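Local coordinates for putative nisin-resistance protein (PDB 4Y68), which is a lipoprotein of peptidase family S41 that recognises lantibiotics and probably confers nisin resistance by proteolysis, at residues G152-L157 and S303-R308. Sequence-based numbering, arbitrary orientation.
Sequences GLILDL and SWLKSR
L305, on the C-terminal helix 297-308, reaches down onto the start of strand 152-156 and meets I154 and the carbonyl oxygen of L153. Its CB is directed at the strand, and CG, anti to the carbonyl carbon (chi1 -72°), continues that way before the side chain forks. One branch, CD1, presses against I154: L305 CD1 lies 3.4 Å from I154 CG1, tighter than a usual van der Waals contact, and 3.9 Å from I154 CD1, with the two side chains passing at a slant. CD1 also lies 3.7 Å from L153 O. The other branch stays over the backbone, L305 CD2 being 3.8 Å from L153 O. L153 sends its CB away from the helix, and its side chain touches L119 and V216.

Strand 152-156 runs parallel to both 118-122 and 218-222 in the mixed sheet, and the helix lies by its N-terminal end; L305 also touches I118, while I154 touches S301 and Q302 one turn earlier in the helix. Apart from L153 O, which touches two methyl groups, the buried contact is aliphatic; with no hydrogen bond between the segments, it rests on van der Waals packing.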
loop_
_atom_site.group_PDB
_atom_site.type_symbol
_atom_site.label_atom_id
_atom_site.label_comp_id
_atom_site.label_asym_id
_atom_site.label_seq_id
_atom_site.Cartn_x
_atom_site.Cartn_y
_atom_site.Cartn_z
ATOM N N GLY A 152 -12.376 14.151 -18.574
ATOM C CA GLY A 152 -11.043 14.046 -18.024
ATOM C C GLY A 152 -11.086 13.956 -16.513
ATOM O O GLY A 152 -12.025 14.448 -15.897
ATOM N N LEU A 153 -10.064 13.339 -15.920
ATOM C CA LEU A 153 -10.017 13.129 -14.468
ATOM C C LEU A 153 -8.710 13.625 -13.835
ATOM O O LEU A 153 -7.644 13.583 -14.444
ATOM C CB LEU A 153 -10.217 11.649 -14.160
ATOM C CG LEU A 153 -11.591 11.091 -14.554
ATOM C CD1 LEU A 153 -11.634 9.557 -14.569
ATOM C CD2 LEU A 153 -12.652 11.632 -13.615
ATOM N N ILE A 154 -8.800 14.130 -12.616
ATOM C CA ILE A 154 -7.603 14.351 -11.822
ATOM C C ILE A 154 -7.715 13.455 -10.609
ATOM O O ILE A 154 -8.690 13.526 -9.870
ATOM C CB ILE A 154 -7.424 15.806 -11.371
ATOM C CG1 ILE A 154 -7.477 16.738 -12.571
ATOM C CG2 ILE A 154 -6.097 15.963 -10.621
ATOM C CD1 ILE A 154 -7.143 18.170 -12.243
ATOM N N LEU A 155 -6.726 12.584 -10.440
ATOM C CA LEU A 155 -6.691 11.633 -9.347
ATOM C C LEU A 155 -5.639 12.116 -8.395
ATOM O O LEU A 155 -4.479 12.154 -8.749
ATOM C CB LEU A 155 -6.347 10.239 -9.836
ATOM C CG LEU A 155 -7.251 9.613 -10.893
ATOM C CD1 LEU A 155 -6.751 8.211 -11.196
ATOM C CD2 LEU A 155 -8.695 9.591 -10.419
ATOM N N ASP A 156 -6.041 12.478 -7.186
ATOM C CA ASP A 156 -5.138 13.120 -6.244
ATOM C C ASP A 156 -4.772 12.164 -5.114
ATOM O O ASP A 156 -5.619 11.811 -4.276
ATOM C CB ASP A 156 -5.771 14.404 -5.696
ATOM C CG ASP A 156 -4.853 15.153 -4.747
ATOM O OD1 ASP A 156 -3.623 14.849 -4.703
ATOM O OD2 ASP A 156 -5.367 16.054 -4.052
ATOM N N LEU A 157 -3.500 11.753 -5.120
ATOM C CA LEU A 157 -2.942 10.822 -4.145
ATOM C C LEU A 157 -2.034 11.524 -3.145
ATOM O O LEU A 157 -1.349 10.849 -2.377
ATOM C CB LEU A 157 -2.152 9.698 -4.855
ATOM C CG LEU A 157 -2.933 8.770 -5.815
ATOM C CD1 LEU A 157 -2.007 8.010 -6.748
ATOM C CD2 LEU A 157 -3.855 7.803 -5.085
ATOM N N SER A 303 -4.408 22.220 -17.253
ATOM C CA SER A 303 -3.976 22.671 -18.560
ATOM C C SER A 303 -3.662 21.473 -19.437
ATOM O O SER A 303 -4.097 21.421 -20.586
ATOM C CB SER A 303 -2.764 23.593 -18.463
ATOM O OG SER A 303 -1.599 22.841 -18.236
ATOM N N TRP A 304 -2.930 20.502 -18.895
ATOM C CA TRP A 304 -2.625 19.300 -19.663
ATOM C C TRP A 304 -3.922 18.634 -20.086
ATOM O O TRP A 304 -4.075 18.262 -21.245
ATOM C CB TRP A 304 -1.758 18.318 -18.871
ATOM C CG TRP A 304 -1.515 17.063 -19.632
ATOM C CD1 TRP A 304 -0.691 16.911 -20.712
ATOM C CD2 TRP A 304 -2.123 15.777 -19.406
ATOM N NE1 TRP A 304 -0.733 15.610 -21.160
ATOM C CE2 TRP A 304 -1.604 14.893 -20.381
ATOM C CE3 TRP A 304 -3.047 15.288 -18.470
ATOM C CZ2 TRP A 304 -1.980 13.546 -20.453
ATOM C CZ3 TRP A 304 -3.419 13.945 -18.538
ATOM C CH2 TRP A 304 -2.887 13.092 -19.532
ATOM N N LEU A 305 -4.873 18.534 -19.164
ATOM C CA LEU A 305 -6.143 17.876 -19.473
ATOM C C LEU A 305 -6.887 18.605 -20.591
ATOM O O LEU A 305 -7.500 17.961 -21.447
ATOM C CB LEU A 305 -7.031 17.778 -18.230
ATOM C CG LEU A 305 -6.617 16.775 -17.155
ATOM C CD1 LEU A 305 -7.519 16.916 -15.947
ATOM C CD2 LEU A 305 -6.679 15.358 -17.698
ATOM N N LYS A 306 -6.828 19.937 -20.584
ATOM C CA LYS A 306 -7.474 20.735 -21.635
ATOM C C LYS A 306 -6.942 20.365 -23.011
ATOM O O LYS A 306 -7.711 20.061 -23.916
ATOM C CB LYS A 306 -7.282 22.240 -21.400
ATOM C CG LYS A 306 -7.994 22.782 -20.165
ATOM C CD LYS A 306 -7.732 24.282 -19.965
ATOM C CE LYS A 306 -7.826 24.689 -18.478
ATOM N NZ LYS A 306 -6.496 25.058 -17.863
ATOM N N SER A 307 -5.626 20.384 -23.156
ATOM C CA SER A 307 -4.979 20.043 -24.422
ATOM C C SER A 307 -5.400 18.685 -24.963
ATOM O O SER A 307 -5.475 18.496 -26.173
ATOM C CB SER A 307 -3.457 20.056 -24.267
ATOM O OG SER A 307 -2.978 18.775 -23.880
ATOM N N ARG A 308 -5.667 17.727 -24.079
ATOM C CA ARG A 308 -5.978 16.377 -24.539
ATOM C C ARG A 308 -7.478 16.203 -24.780
ATOM O O ARG A 308 -7.890 15.393 -25.606
ATOM C CB ARG A 308 -5.442 15.338 -23.544
ATOM C CG ARG A 308 -3.898 15.262 -23.493
ATOM C CD ARG A 308 -3.323 14.240 -24.495
ATOM N NE ARG A 308 -3.225 12.905 -23.906
ATOM C CZ ARG A 308 -2.087 12.231 -23.716
ATOM N NH1 ARG A 308 -0.918 12.751 -24.093
ATOM N NH2 ARG A 308 -2.120 11.027 -23.151
#